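Uncharacterized protein (Mycobacterium tuberculosis, PDB 4Q6U) is of unknown biochemical function but, as a triple sensor-domain protein with one GAF-like and two PAS-like domains, probably senses a signal or small ligand. Local coordinates at residues W13-T18 with G90-S95; G62-S67 with R77-I82; G141-E146 with Y264-S269. One frame throughout, in Å; residues are numbered along the deposited sequence.

Interaction 1: residues W13-T18 with G90-S95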
ATOM      1  N   TRP B  13     -18.111  13.943 -23.658  1.00 46.89           N
ATOM      2  CA  TRP B  13     -18.049  15.173 -22.883  1.00 46.65           C
ATOM      3  C   TRP B  13     -16.686  15.271 -22.213  1.00 55.12           C
ATOM      4  O   TRP B  13     -16.218  14.307 -21.617  1.00 44.17           O
ATOM      5  CB  TRP B  13     -19.141  15.209 -21.810  1.00 47.59           C
ATOM      6  CG  TRP B  13     -20.512  15.470 -22.309  1.00 48.67           C
ATOM      7  CD1 TRP B  13     -21.447  14.547 -22.682  1.00 44.19           C
ATOM      8  CD2 TRP B  13     -21.126  16.755 -22.474  1.00 54.51           C
ATOM      9  NE1 TRP B  13     -22.605  15.180 -23.077  1.00 46.55           N
ATOM     10  CE2 TRP B  13     -22.431  16.535 -22.962  1.00 53.36           C
ATOM     11  CE3 TRP B  13     -20.692  18.068 -22.265  1.00 47.72           C
ATOM     12  CZ2 TRP B  13     -23.308  17.586 -23.243  1.00 48.59           C
ATOM     13  CZ3 TRP B  13     -21.567  19.110 -22.544  1.00 54.24           C
ATOM     14  CH2 TRP B  13     -22.859  18.861 -23.020  1.00 49.76           C
ATOM     15  N   LEU B  14     -16.053  16.433 -22.302  1.00 48.03           N
ATOM     16  CA  LEU B  14     -14.819  16.677 -21.564  1.00 47.66           C
ATOM     17  C   LEU B  14     -15.107  17.427 -20.265  1.00 45.79           C
ATOM     18  O   LEU B  14     -15.701  18.503 -20.303  1.00 46.72           O
ATOM     19  CB  LEU B  14     -13.838  17.489 -22.411  1.00 55.34           C
ATOM     20  CG  LEU B  14     -13.317  16.826 -23.677  1.00 53.37           C
ATOM     21  CD1 LEU B  14     -12.308  17.736 -24.345  1.00 56.71           C
ATOM     22  CD2 LEU B  14     -12.700  15.478 -23.315  1.00 51.67           C
ATOM     23  N   LEU B  15     -14.679  16.887 -19.125  1.00 48.26           N
ATOM     24  CA  LEU B  15     -14.788  17.639 -17.883  1.00 43.23           C
ATOM     25  C   LEU B  15     -13.503  18.426 -17.645  1.00 44.31           C
ATOM     26  O   LEU B  15     -12.417  17.862 -17.534  1.00 47.70           O
ATOM     27  CB  LEU B  15     -15.088  16.728 -16.699  1.00 38.73           C
ATOM     28  CG  LEU B  15     -15.301  17.424 -15.347  1.00 40.38           C
ATOM     29  CD1 LEU B  15     -16.576  18.253 -15.344  1.00 41.96           C
ATOM     30  CD2 LEU B  15     -15.342  16.405 -14.220  1.00 38.59           C
ATOM     31  N   VAL B  16     -13.645  19.742 -17.579  1.00 48.25           N
ATOM     32  CA  VAL B  16     -12.512  20.640 -17.427  1.00 46.44           C
ATOM     33  C   VAL B  16     -12.541  21.346 -16.073  1.00 50.05           C
ATOM     34  O   VAL B  16     -13.506  22.015 -15.749  1.00 44.65           O
ATOM     35  CB  VAL B  16     -12.496  21.693 -18.551  1.00 49.71           C
ATOM     36  CG1 VAL B  16     -11.520  22.808 -18.229  1.00 51.59           C
ATOM     37  CG2 VAL B  16     -12.161  21.032 -19.881  1.00 52.96           C
ATOM     38  N   GLU B  17     -11.480  21.180 -15.293  1.00 44.55           N
ATOM     39  CA  GLU B  17     -11.323  21.894 -14.032  1.00 43.70           C
ATOM     40  C   GLU B  17     -10.784  23.285 -14.352  1.00 60.99           C
ATOM     41  O   GLU B  17      -9.802  23.425 -15.087  1.00 57.34           O
ATOM     42  CB  GLU B  17     -10.392  21.126 -13.085  1.00 43.10           C
ATOM     43  CG  GLU B  17     -10.537  21.470 -11.598  1.00 40.65           C
ATOM     44  CD  GLU B  17      -9.552  22.530 -11.150  1.00 45.36           C
ATOM     45  OE1 GLU B  17      -9.061  23.298 -12.008  1.00 52.10           O
ATOM     46  OE2 GLU B  17      -9.259  22.590  -9.943  1.00 47.17           O
ATOM     47  N   THR B  18     -11.437  24.310 -13.814  1.00 59.38           N
ATOM     48  CA  THR B  18     -11.130  25.688 -14.185  1.00 56.65           C
ATOM     49  C   THR B  18     -10.717  26.556 -12.996  1.00 62.67           C
ATOM     50  O   THR B  18     -10.988  27.755 -12.978  1.00 62.77           O
ATOM     51  CB  THR B  18     -12.340  26.360 -14.875  1.00 59.20           C
ATOM     52  OG1 THR B  18     -13.502  26.249 -14.041  1.00 47.56           O
ATOM     53  CG2 THR B  18     -12.623  25.707 -16.218  1.00 56.54           C
ATOM     54  N   GLY B  90     -15.818  24.036 -12.435  1.00 40.13           N
ATOM     55  CA  GLY B  90     -15.411  23.507 -13.720  1.00 45.41           C
ATOM     56  C   GLY B  90     -16.442  23.735 -14.803  1.00 47.40           C
ATOM     57  O   GLY B  90     -17.497  24.332 -14.566  1.00 44.73           O
ATOM     58  N   VAL B  91     -16.112  23.255 -15.996  1.00 42.74           N
ATOM     59  CA  VAL B  91     -16.974  23.352 -17.163  1.00 44.11           C
ATOM     60  C   VAL B  91     -16.929  22.015 -17.896  1.00 44.63           C
ATOM     61  O   VAL B  91     -15.855  21.442 -18.081  1.00 51.12           O
ATOM     62  CB  VAL B  91     -16.529  24.493 -18.122  1.00 45.96           C
ATOM     63  CG1 VAL B  91     -17.338  24.470 -19.429  1.00 47.44           C
ATOM     64  CG2 VAL B  91     -16.630  25.845 -17.441  1.00 52.41           C
ATOM     65  N   GLN B  92     -18.089  21.510 -18.300  1.00 44.26           N
ATOM     66  CA  GLN B  92     -18.134  20.296 -19.097  1.00 50.75           C
ATOM     67  C   GLN B  92     -18.343  20.704 -20.546  1.00 50.21           C
ATOM     68  O   GLN B  92     -19.202  21.535 -20.826  1.00 47.46           O
ATOM     69  CB  GLN B  92     -19.242  19.367 -18.622  1.00 57.60           C
ATOM     70  CG  GLN B  92     -18.819  17.916 -18.552  1.00 64.04           C
ATOM     71  CD  GLN B  92     -19.786  17.077 -17.750  1.00 53.04           C
ATOM     72  OE1 GLN B  92     -20.818  17.573 -17.281  1.00 44.32           O
ATOM     73  NE2 GLN B  92     -19.458  15.795 -17.584  1.00 49.03           N
ATOM     74  N   VAL B  93     -17.549  20.138 -21.454  1.00 46.99           N
ATOM     75  CA  VAL B  93     -17.539  20.592 -22.854  1.00 48.91           C
ATOM     76  C   VAL B  93     -17.729  19.446 -23.846  1.00 49.74           C
ATOM     77  O   VAL B  93     -17.161  18.354 -23.677  1.00 49.10           O
ATOM     78  CB  VAL B  93     -16.218  21.319 -23.194  1.00 49.49           C
ATOM     79  CG1 VAL B  93     -16.289  21.969 -24.591  1.00 56.91           C
ATOM     80  CG2 VAL B  93     -15.897  22.361 -22.149  1.00 74.57           C
ATOM     81  N   TRP B  94     -18.516  19.701 -24.889  1.00 51.41           N
ATOM     82  CA  TRP B  94     -18.711  18.735 -25.961  1.00 52.61           C
ATOM     83  C   TRP B  94     -18.659  19.457 -27.302  1.00 54.66           C
ATOM     84  O   TRP B  94     -19.226  20.536 -27.437  1.00 55.39           O
ATOM     85  CB  TRP B  94     -20.045  18.006 -25.794  1.00 52.72           C
ATOM     86  CG  TRP B  94     -20.381  17.101 -26.927  1.00 55.69           C
ATOM     87  CD1 TRP B  94     -20.109  15.767 -27.021  1.00 59.53           C
ATOM     88  CD2 TRP B  94     -21.048  17.460 -28.141  1.00 56.75           C
ATOM     89  NE1 TRP B  94     -20.567  15.274 -28.217  1.00 56.24           N
ATOM     90  CE2 TRP B  94     -21.150  16.294 -28.923  1.00 57.57           C
ATOM     91  CE3 TRP B  94     -21.573  18.653 -28.639  1.00 57.62           C
ATOM     92  CZ2 TRP B  94     -21.750  16.284 -30.182  1.00 62.46           C
ATOM     93  CZ3 TRP B  94     -22.167  18.645 -29.896  1.00 61.42           C
ATOM     94  CH2 TRP B  94     -22.252  17.467 -30.649  1.00 60.85           C
ATOM     95  N   SER B  95     -17.971  18.870 -28.277  1.00 55.71           N
ATOM     96  CA  SER B  95     -17.913  19.431 -29.633  1.00 61.65           C
ATOM     97  C   SER B  95     -18.313  18.388 -30.665  1.00 59.61           C
ATOM     98  O   SER B  95     -18.252  17.186 -30.405  1.00 58.72           O
ATOM     99  CB  SER B  95     -16.509  19.948 -29.955  1.00 70.48           C
ATOM    100  OG  SER B  95     -16.125  20.987 -29.077  1.00 81.94           O
TER
HETATM  101  O   HOH W   1     -17.085  14.276 -18.836  1.00 45.06           O
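Strands 14-17 and 90-95 run antiparallel at 149°, joined by two hydrogen-bonded pairs, L14 with V93 and V16 with V91; the shortest of their four bonds, from L14 N to V93 O, measures 2.6 Å. Two non-hydrogen-bonded pairs, L15 with Q92 and E17 with G90, separate and follow them. The most extensive side-chain contact comes from W13, whose indole receives W94 CB over one face, 3.6 Å from the centroid of the six-membered ring. With CG anti to the backbone N (chi1 174°), the W94 ring leads away from the 13-18 segment. The two five-membered rings meet obliquely, their planes 45° apart. Q92 crosses L15, its CG 3.9 Å from L15 CD1; its OE1 takes a bond from R105 NH1, while NE2 gives one to P106 O and another to a water that also binds W13 O. T18 OG1 rests 3.4 Å from G90 CA. L15, E17 and Q92 lie on one face of the sheet and L14, V16, V91 and V93 on the opposite one, where helix 48-61 packs on V91 and V93. Strand 24-28 flanks 14-17, and strand 74-82 borders 88-97, placing this pair in the middle of the six-stranded N-terminal sheet.

Interaction 2: residues G62-S67 with R77-I82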
ATOM      1  N   GLY B  62     -21.453  32.407 -16.398  1.00 55.35           N
ATOM      2  CA  GLY B  62     -22.038  31.441 -15.483  1.00 57.13           C
ATOM      3  C   GLY B  62     -23.155  30.642 -16.131  1.00 58.33           C
ATOM      4  O   GLY B  62     -23.950  29.986 -15.453  1.00 56.14           O
ATOM      5  N   GLN B  63     -23.201  30.685 -17.458  1.00 57.88           N
ATOM      6  CA  GLN B  63     -24.308  30.119 -18.212  1.00 55.64           C
ATOM      7  C   GLN B  63     -23.909  28.911 -19.057  1.00 58.27           C
ATOM      8  O   GLN B  63     -22.761  28.782 -19.471  1.00 54.07           O
ATOM      9  CB  GLN B  63     -24.906  31.195 -19.121  1.00 73.74           C
ATOM     10  CG  GLN B  63     -25.637  32.284 -18.361  1.00 70.62           C
ATOM     11  CD  GLN B  63     -27.015  31.838 -17.930  1.00 76.12           C
ATOM     12  OE1 GLN B  63     -27.883  31.584 -18.770  1.00 89.81           O
ATOM     13  NE2 GLN B  63     -27.225  31.727 -16.623  1.00 70.56           N
ATOM     14  N   SER B  64     -24.874  28.035 -19.306  1.00 54.67           N
ATOM     15  CA  SER B  64     -24.743  27.028 -20.338  1.00 54.54           C
ATOM     16  C   SER B  64     -24.715  27.740 -21.686  1.00 59.80           C
ATOM     17  O   SER B  64     -25.541  28.604 -21.943  1.00 58.50           O
ATOM     18  CB  SER B  64     -25.897  26.028 -20.277  1.00 60.87           C
ATOM     19  OG  SER B  64     -25.962  25.410 -19.004  1.00 73.38           O
ATOM     20  N   LEU B  65     -23.759  27.392 -22.538  1.00 56.43           N
ATOM     21  CA  LEU B  65     -23.638  28.063 -23.830  1.00 58.44           C
ATOM     22  C   LEU B  65     -23.707  27.093 -24.996  1.00 58.89           C
ATOM     23  O   LEU B  65     -23.354  25.920 -24.872  1.00 57.47           O
ATOM     24  CB  LEU B  65     -22.328  28.847 -23.911  1.00 58.49           C
ATOM     25  CG  LEU B  65     -22.175  30.032 -22.961  1.00 66.70           C
ATOM     26  CD1 LEU B  65     -20.790  30.634 -23.102  1.00 69.60           C
ATOM     27  CD2 LEU B  65     -23.245  31.067 -23.250  1.00 60.95           C
ATOM     28  N   THR B  66     -24.163  27.600 -26.133  1.00 61.04           N
ATOM     29  CA  THR B  66     -24.088  26.867 -27.388  1.00 68.09           C
ATOM     30  C   THR B  66     -23.380  27.761 -28.397  1.00 69.25           C
ATOM     31  O   THR B  66     -23.918  28.781 -28.796  1.00 65.28           O
ATOM     32  CB  THR B  66     -25.480  26.463 -27.904  1.00 65.72           C
ATOM     33  OG1 THR B  66     -26.024  25.454 -27.045  1.00 61.93           O
ATOM     34  CG2 THR B  66     -25.398  25.925 -29.326  1.00 64.67           C
ATOM     35  N   SER B  67     -22.152  27.402 -28.761  1.00 62.82           N
ATOM     36  CA  SER B  67     -21.353  28.237 -29.645  1.00 64.32           C
ATOM     37  C   SER B  67     -21.211  27.545 -30.996  1.00 65.45           C
ATOM     38  O   SER B  67     -21.075  26.319 -31.067  1.00 64.49           O
ATOM     39  CB  SER B  67     -19.972  28.520 -29.044  1.00 64.87           C
ATOM     40  OG  SER B  67     -20.056  29.031 -27.724  1.00 62.08           O
ATOM     41  N   ARG B  77     -20.617  22.898 -27.010  1.00 56.48           N
ATOM     42  CA  ARG B  77     -21.597  23.058 -25.944  1.00 55.68           C
ATOM     43  C   ARG B  77     -20.907  22.983 -24.602  1.00 53.93           C
ATOM     44  O   ARG B  77     -20.077  22.109 -24.366  1.00 52.39           O
ATOM     45  CB  ARG B  77     -22.699  22.012 -26.063  1.00 55.92           C
ATOM     46  CG  ARG B  77     -23.344  21.997 -27.441  1.00 74.97           C
ATOM     47  CD  ARG B  77     -24.565  21.113 -27.464  1.00 79.41           C
ATOM     48  NE  ARG B  77     -25.459  21.416 -26.353  1.00 80.64           N
ATOM     49  CZ  ARG B  77     -26.777  21.257 -26.395  1.00 86.15           C
ATOM     50  NH1 ARG B  77     -27.353  20.805 -27.504  1.00 84.12           N
ATOM     51  NH2 ARG B  77     -27.517  21.559 -25.334  1.00 83.39           N
ATOM     52  N   THR B  78     -21.228  23.935 -23.735  1.00 53.30           N
ATOM     53  CA  THR B  78     -20.615  23.984 -22.424  1.00 51.49           C
ATOM     54  C   THR B  78     -21.659  24.008 -21.309  1.00 50.79           C
ATOM     55  O   THR B  78     -22.717  24.626 -21.430  1.00 52.05           O
ATOM     56  CB  THR B  78     -19.693  25.211 -22.280  1.00 59.56           C
ATOM     57  OG1 THR B  78     -20.403  26.399 -22.651  1.00 59.31           O
ATOM     58  CG2 THR B  78     -18.461  25.069 -23.159  1.00 52.37           C
ATOM     59  N   GLU B  79     -21.328  23.312 -20.226  1.00 51.03           N
ATOM     60  CA  GLU B  79     -22.159  23.215 -19.039  1.00 53.37           C
ATOM     61  C   GLU B  79     -21.317  23.603 -17.841  1.00 46.60           C
ATOM     62  O   GLU B  79     -20.325  22.934 -17.542  1.00 48.22           O
ATOM     63  CB  GLU B  79     -22.699  21.792 -18.861  1.00 50.72           C
ATOM     64  CG  GLU B  79     -23.654  21.346 -19.943  1.00 56.84           C
ATOM     65  CD  GLU B  79     -24.926  22.157 -19.956  1.00 59.00           C
ATOM     66  OE1 GLU B  79     -25.383  22.561 -18.873  1.00 58.97           O
ATOM     67  OE2 GLU B  79     -25.458  22.401 -21.052  1.00 64.91           O
ATOM     68  N   PRO B  80     -21.691  24.694 -17.160  1.00 47.04           N
ATOM     69  CA  PRO B  80     -20.970  25.103 -15.955  1.00 45.87           C
ATOM     70  C   PRO B  80     -21.149  24.086 -14.830  1.00 44.03           C
ATOM     71  O   PRO B  80     -22.202  23.455 -14.738  1.00 44.83           O
ATOM     72  CB  PRO B  80     -21.633  26.444 -15.594  1.00 49.84           C
ATOM     73  CG  PRO B  80     -22.999  26.322 -16.133  1.00 49.78           C
ATOM     74  CD  PRO B  80     -22.813  25.606 -17.449  1.00 48.86           C
ATOM     75  N   VAL B  81     -20.123  23.916 -14.007  1.00 42.62           N
ATOM     76  CA  VAL B  81     -20.267  23.157 -12.780  1.00 40.98           C
ATOM     77  C   VAL B  81     -20.107  24.139 -11.630  1.00 49.98           C
ATOM     78  O   VAL B  81     -18.995  24.578 -11.322  1.00 40.51           O
ATOM     79  CB  VAL B  81     -19.238  22.030 -12.654  1.00 39.52           C
ATOM     80  CG1 VAL B  81     -19.609  21.119 -11.492  1.00 38.52           C
ATOM     81  CG2 VAL B  81     -19.170  21.228 -13.946  1.00 43.77           C
ATOM     82  N   ILE B  82     -21.225  24.497 -11.011  1.00 41.27           N
ATOM     83  CA  ILE B  82     -21.225  25.590 -10.055  1.00 41.66           C
ATOM     84  C   ILE B  82     -21.601  25.104  -8.669  1.00 43.22           C
ATOM     85  O   ILE B  82     -22.656  24.499  -8.478  1.00 40.38           O
ATOM     86  CB  ILE B  82     -22.181  26.703 -10.501  1.00 46.16           C
ATOM     87  CG1 ILE B  82     -21.819  27.145 -11.922  1.00 45.11           C
ATOM     88  CG2 ILE B  82     -22.117  27.872  -9.529  1.00 50.93           C
ATOM     89  CD1 ILE B  82     -22.740  28.212 -12.506  1.00 47.42           C
TER
HETATM   90  O   HOH W   2     -20.419  26.892 -26.017  1.00 55.85           O
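S64 OG donates a hydrogen bond of 2.9 Å to E79 OE1, arriving from above the carboxylate plane, 45° out of it. The glutamate CB leads away from the 62-67 segment, and it is the bend of the chain at chi2 (-65°) that brings the carboxylate back toward S64. Beside this bond the backbones are joined by the hydrogen-bonded pair L65 with T78: T78 N reaches L65 O at 3.1 Å almost in line with its N-H (170°), whereas the bond from L65 N to T78 O is more bent. S64 CA adds a CA-H...O contact to T78 O, and R77 CA makes another to L65 O.

L65 and T78 lie side by side and point the same way, with L65 CB 3.4 Å from T78 OG1. That hydroxyl sits between its backbone N and carbonyl carbon; its stronger partner is T58 OG1 of helix 48-61, and a water bound by S67 OG reaches it only weakly. T66 and R77 form the neighbouring non-hydrogen-bonded pair. T66 OG1 lies over one face of the R77 guanidinium, 4.1 Å from NE, which is buried here with no hydrogen-bonding partner in the model. Farther along, P80 CD touches S64 OG at 3.5 Å, and I82 CD1 comes within 3.6 Å of G62 O, where the chain has just left the helix with positive phi.

The two strands are the arms of a beta hairpin, 65-69 being the outermost strand of the sheet within this chain. Helix 48-61 covers L65, T78 and P80 on one face, and strand 88-97 pairs with the other edge of 74-82.

Interaction 3: residues G141-E146 with Y264-S269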
ATOM      1  N   GLY B 141     -22.410  21.236   6.706  1.00 31.09           N
ATOM      2  CA  GLY B 141     -21.949  20.949   8.054  1.00 34.15           C
ATOM      3  C   GLY B 141     -21.423  19.535   8.241  1.00 32.40           C
ATOM      4  O   GLY B 141     -21.495  18.974   9.336  1.00 26.88           O
ATOM      5  N   ARG B 142     -20.876  18.958   7.172  1.00 26.72           N
ATOM      6  CA  ARG B 142     -20.417  17.573   7.189  1.00 25.33           C
ATOM      7  C   ARG B 142     -19.009  17.462   7.754  1.00 27.84           C
ATOM      8  O   ARG B 142     -18.151  18.298   7.468  1.00 26.61           O
ATOM      9  CB  ARG B 142     -20.445  16.973   5.766  1.00 27.49           C
ATOM     10  CG  ARG B 142     -21.828  16.943   5.109  1.00 30.72           C
ATOM     11  CD  ARG B 142     -21.744  16.585   3.614  1.00 27.35           C
ATOM     12  NE  ARG B 142     -21.203  15.244   3.396  1.00 30.48           N
ATOM     13  CZ  ARG B 142     -21.891  14.116   3.579  1.00 36.13           C
ATOM     14  NH1 ARG B 142     -23.156  14.163   3.982  1.00 29.80           N
ATOM     15  NH2 ARG B 142     -21.313  12.936   3.347  1.00 32.82           N
ATOM     16  N   ALA B 143     -18.770  16.433   8.562  1.00 28.73           N
ATOM     17  CA  ALA B 143     -17.411  16.102   8.958  1.00 24.39           C
ATOM     18  C   ALA B 143     -16.700  15.515   7.751  1.00 24.40           C
ATOM     19  O   ALA B 143     -17.334  14.871   6.901  1.00 29.02           O
ATOM     20  CB  ALA B 143     -17.398  15.123  10.126  1.00 23.98           C
ATOM     21  N   PHE B 144     -15.395  15.747   7.663  1.00 24.28           N
ATOM     22  CA  PHE B 144     -14.593  15.134   6.605  1.00 25.11           C
ATOM     23  C   PHE B 144     -14.792  13.618   6.622  1.00 28.66           C
ATOM     24  O   PHE B 144     -14.821  12.978   5.576  1.00 25.79           O
ATOM     25  CB  PHE B 144     -13.103  15.474   6.763  1.00 27.44           C
ATOM     26  CG  PHE B 144     -12.782  16.940   6.629  1.00 32.37           C
ATOM     27  CD1 PHE B 144     -13.662  17.817   6.011  1.00 29.38           C
ATOM     28  CD2 PHE B 144     -11.590  17.443   7.132  1.00 28.51           C
ATOM     29  CE1 PHE B 144     -13.364  19.171   5.890  1.00 31.30           C
ATOM     30  CE2 PHE B 144     -11.277  18.791   7.012  1.00 26.32           C
ATOM     31  CZ  PHE B 144     -12.165  19.661   6.387  1.00 29.00           C
ATOM     32  N   ALA B 145     -14.966  13.045   7.810  1.00 29.64           N
ATOM     33  CA  ALA B 145     -15.113  11.591   7.920  1.00 25.95           C
ATOM     34  C   ALA B 145     -16.447  11.087   7.342  1.00 30.60           C
ATOM     35  O   ALA B 145     -16.655   9.878   7.223  1.00 27.92           O
ATOM     36  CB  ALA B 145     -14.959  11.141   9.406  1.00 19.96           C
ATOM     37  N   GLU B 146     -17.345  12.005   6.966  1.00 28.18           N
ATOM     38  CA  GLU B 146     -18.592  11.617   6.300  1.00 25.97           C
ATOM     39  C   GLU B 146     -18.416  11.537   4.775  1.00 29.25           C
ATOM     40  O   GLU B 146     -19.250  10.960   4.071  1.00 29.13           O
ATOM     41  CB  GLU B 146     -19.733  12.600   6.651  1.00 24.32           C
ATOM     42  CG  GLU B 146     -20.077  12.631   8.153  1.00 24.15           C
ATOM     43  CD  GLU B 146     -21.222  13.576   8.503  1.00 28.82           C
ATOM     44  OE1 GLU B 146     -20.934  14.703   8.957  1.00 33.42           O
ATOM     45  OE2 GLU B 146     -22.405  13.188   8.356  1.00 30.82           O
ATOM     46  N   TYR B 264     -20.882   9.523  21.130  1.00 37.34           N
ATOM     47  CA  TYR B 264     -21.043  10.972  21.175  1.00 38.71           C
ATOM     48  C   TYR B 264     -21.452  11.524  19.800  1.00 38.49           C
ATOM     49  O   TYR B 264     -21.365  10.830  18.793  1.00 35.05           O
ATOM     50  CB  TYR B 264     -19.751  11.628  21.683  1.00 37.02           C
ATOM     51  CG  TYR B 264     -18.624  11.727  20.661  1.00 36.37           C
ATOM     52  CD1 TYR B 264     -17.831  10.630  20.352  1.00 36.97           C
ATOM     53  CD2 TYR B 264     -18.342  12.928  20.031  1.00 37.04           C
ATOM     54  CE1 TYR B 264     -16.804  10.735  19.427  1.00 35.94           C
ATOM     55  CE2 TYR B 264     -17.318  13.039  19.106  1.00 34.61           C
ATOM     56  CZ  TYR B 264     -16.552  11.947  18.811  1.00 32.44           C
ATOM     57  OH  TYR B 264     -15.537  12.073  17.892  1.00 40.51           O
ATOM     58  N   ASP B 265     -21.918  12.767  19.772  1.00 39.24           N
ATOM     59  CA  ASP B 265     -22.462  13.345  18.545  1.00 33.63           C
ATOM     60  C   ASP B 265     -21.367  14.027  17.739  1.00 33.46           C
ATOM     61  O   ASP B 265     -21.269  15.257  17.727  1.00 35.37           O
ATOM     62  CB  ASP B 265     -23.590  14.339  18.875  1.00 34.71           C
ATOM     63  CG  ASP B 265     -24.507  14.604  17.685  1.00 41.40           C
ATOM     64  OD1 ASP B 265     -24.110  14.323  16.533  1.00 33.70           O
ATOM     65  OD2 ASP B 265     -25.625  15.108  17.899  1.00 45.46           O
ATOM     66  N   TRP B 266     -20.550  13.217  17.065  1.00 30.93           N
ATOM     67  CA  TRP B 266     -19.478  13.722  16.219  1.00 31.73           C
ATOM     68  C   TRP B 266     -20.023  14.422  14.971  1.00 33.07           C
ATOM     69  O   TRP B 266     -19.370  15.309  14.426  1.00 29.46           O
ATOM     70  CB  TRP B 266     -18.518  12.578  15.811  1.00 33.20           C
ATOM     71  CG  TRP B 266     -19.200  11.437  15.117  1.00 35.88           C
ATOM     72  CD1 TRP B 266     -19.848  10.384  15.703  1.00 35.61           C
ATOM     73  CD2 TRP B 266     -19.303  11.233  13.704  1.00 32.15           C
ATOM     74  NE1 TRP B 266     -20.355   9.544  14.739  1.00 31.47           N
ATOM     75  CE2 TRP B 266     -20.027  10.037  13.507  1.00 31.53           C
ATOM     76  CE3 TRP B 266     -18.848  11.944  12.587  1.00 32.37           C
ATOM     77  CZ2 TRP B 266     -20.318   9.541  12.230  1.00 34.15           C
ATOM     78  CZ3 TRP B 266     -19.129  11.441  11.317  1.00 28.64           C
ATOM     79  CH2 TRP B 266     -19.863  10.256  11.155  1.00 26.44           C
ATOM     80  N   ARG B 267     -21.219  14.038  14.528  1.00 26.85           N
ATOM     81  CA  ARG B 267     -21.787  14.637  13.311  1.00 28.80           C
ATOM     82  C   ARG B 267     -22.277  16.067  13.548  1.00 29.70           C
ATOM     83  O   ARG B 267     -21.961  16.976  12.778  1.00 29.69           O
ATOM     84  CB  ARG B 267     -22.923  13.765  12.767  1.00 32.88           C
ATOM     85  CG  ARG B 267     -22.415  12.487  12.084  1.00 35.38           C
ATOM     86  CD  ARG B 267     -23.533  11.671  11.442  1.00 42.79           C
ATOM     87  NE  ARG B 267     -24.263  12.438  10.437  1.00 46.17           N
ATOM     88  CZ  ARG B 267     -25.528  12.822  10.572  1.00 48.97           C
ATOM     89  NH1 ARG B 267     -26.205  12.493  11.660  1.00 50.48           N
ATOM     90  NH2 ARG B 267     -26.117  13.527   9.619  1.00 41.68           N
ATOM     91  N   ARG B 268     -23.032  16.269  14.618  1.00 30.94           N
ATOM     92  CA  ARG B 268     -23.540  17.611  14.933  1.00 32.09           C
ATOM     93  C   ARG B 268     -22.392  18.557  15.272  1.00 33.08           C
ATOM     94  O   ARG B 268     -22.390  19.720  14.861  1.00 31.95           O
ATOM     95  CB  ARG B 268     -24.526  17.557  16.095  1.00 31.13           C
ATOM     96  CG  ARG B 268     -25.229  18.893  16.389  1.00 38.81           C
ATOM     97  CD  ARG B 268     -25.911  18.858  17.734  1.00 45.15           C
ATOM     98  NE  ARG B 268     -24.953  19.034  18.827  1.00 68.01           N
ATOM     99  CZ  ARG B 268     -24.821  18.202  19.857  1.00 80.47           C
ATOM    100  NH1 ARG B 268     -25.593  17.125  19.950  1.00 81.26           N
ATOM    101  NH2 ARG B 268     -23.918  18.449  20.801  1.00 80.90           N
ATOM    102  N   SER B 269     -21.409  18.059  16.022  1.00 28.73           N
ATOM    103  CA  SER B 269     -20.354  18.938  16.512  1.00 35.72           C
ATOM    104  C   SER B 269     -19.254  19.167  15.467  1.00 31.54           C
ATOM    105  O   SER B 269     -18.308  19.911  15.718  1.00 28.78           O
ATOM    106  CB  SER B 269     -19.755  18.391  17.818  1.00 33.88           C
ATOM    107  OG  SER B 269     -19.099  17.149  17.600  1.00 32.27           O
TER
HETATM  108  O   HOH W   3     -22.069  19.594  11.862  1.00 30.49           O
HETATM  109  O   HOH W   4     -22.661  16.247  10.244  1.00 32.45           O
HETATM  110  O   HOH W   5     -24.493  14.570   7.677  1.00 32.68           O
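The W266 indole meets A143 CB at its edge, where CZ3 is 4.2 Å from the methyl, and E146 CG approaches the same end of the ring obliquely, 3.5 Å from CZ3. R267 CG lies over one face of this indole, 3.3 Å above its plane and toward the rim. The guanidinium of R267 is engaged in its own plane: NE points to E146 OE2 in a salt bridge of 2.9 Å, and NH2 donates to a water that in turn donates to OE2. Seen from the acid, NE lies 49° out of the carboxylate plane, above it. A bend at chi3 (59°) turns the arginine toward the acid, whose own chain is extended.

The other oxygen, E146 OE1, accepts from A143 N on its anti side at 2.8 Å, so that one carboxylate both ties down its own loop and grips the opposite one. Together these bonds should limit its rotation and probably favour its charged form. Two further waters lie within bonding distance of R267 O, one also near G141 O and the other near E146 OE1, and may bridge the loops. Within 264-269, R268 NH1 forms a salt bridge with D265 OD2, while S269 N and OG reach D265 O from opposite faces of its carbonyl plane.

D265 OD1, accepting from R268 N, makes an Asx motif ahead of residues with helical backbone angles. The whole is a loop-to-loop interface between the two PAS-like domains, middle and C-terminal, with an apolar patch and a watered salt bridge next to one another.

Interactions 1 and 2 belong to one sheet, that of the GAF-like N-terminal domain, with centres 9 Å apart. Consecutive strands 74-82 and 88-97 join them directly: G90 O lies 2.7 Å from V81 N and Q92 N 2.8 Å from E79 O, both probable hydrogen bonds, while V91 CG1 packs on T78 CB. In sequence, the hairpin of interaction 2 falls between the two strands that interaction 1 brings together. Interaction 3 is separate, on the opposite side of the chain's centre. Its centre is 33 Å from that of interaction 1, and its nearest atoms come within about 14 Å of interaction 2. The first two therefore help hold one domain's sheet together, whereas the third joins the two domains that follow.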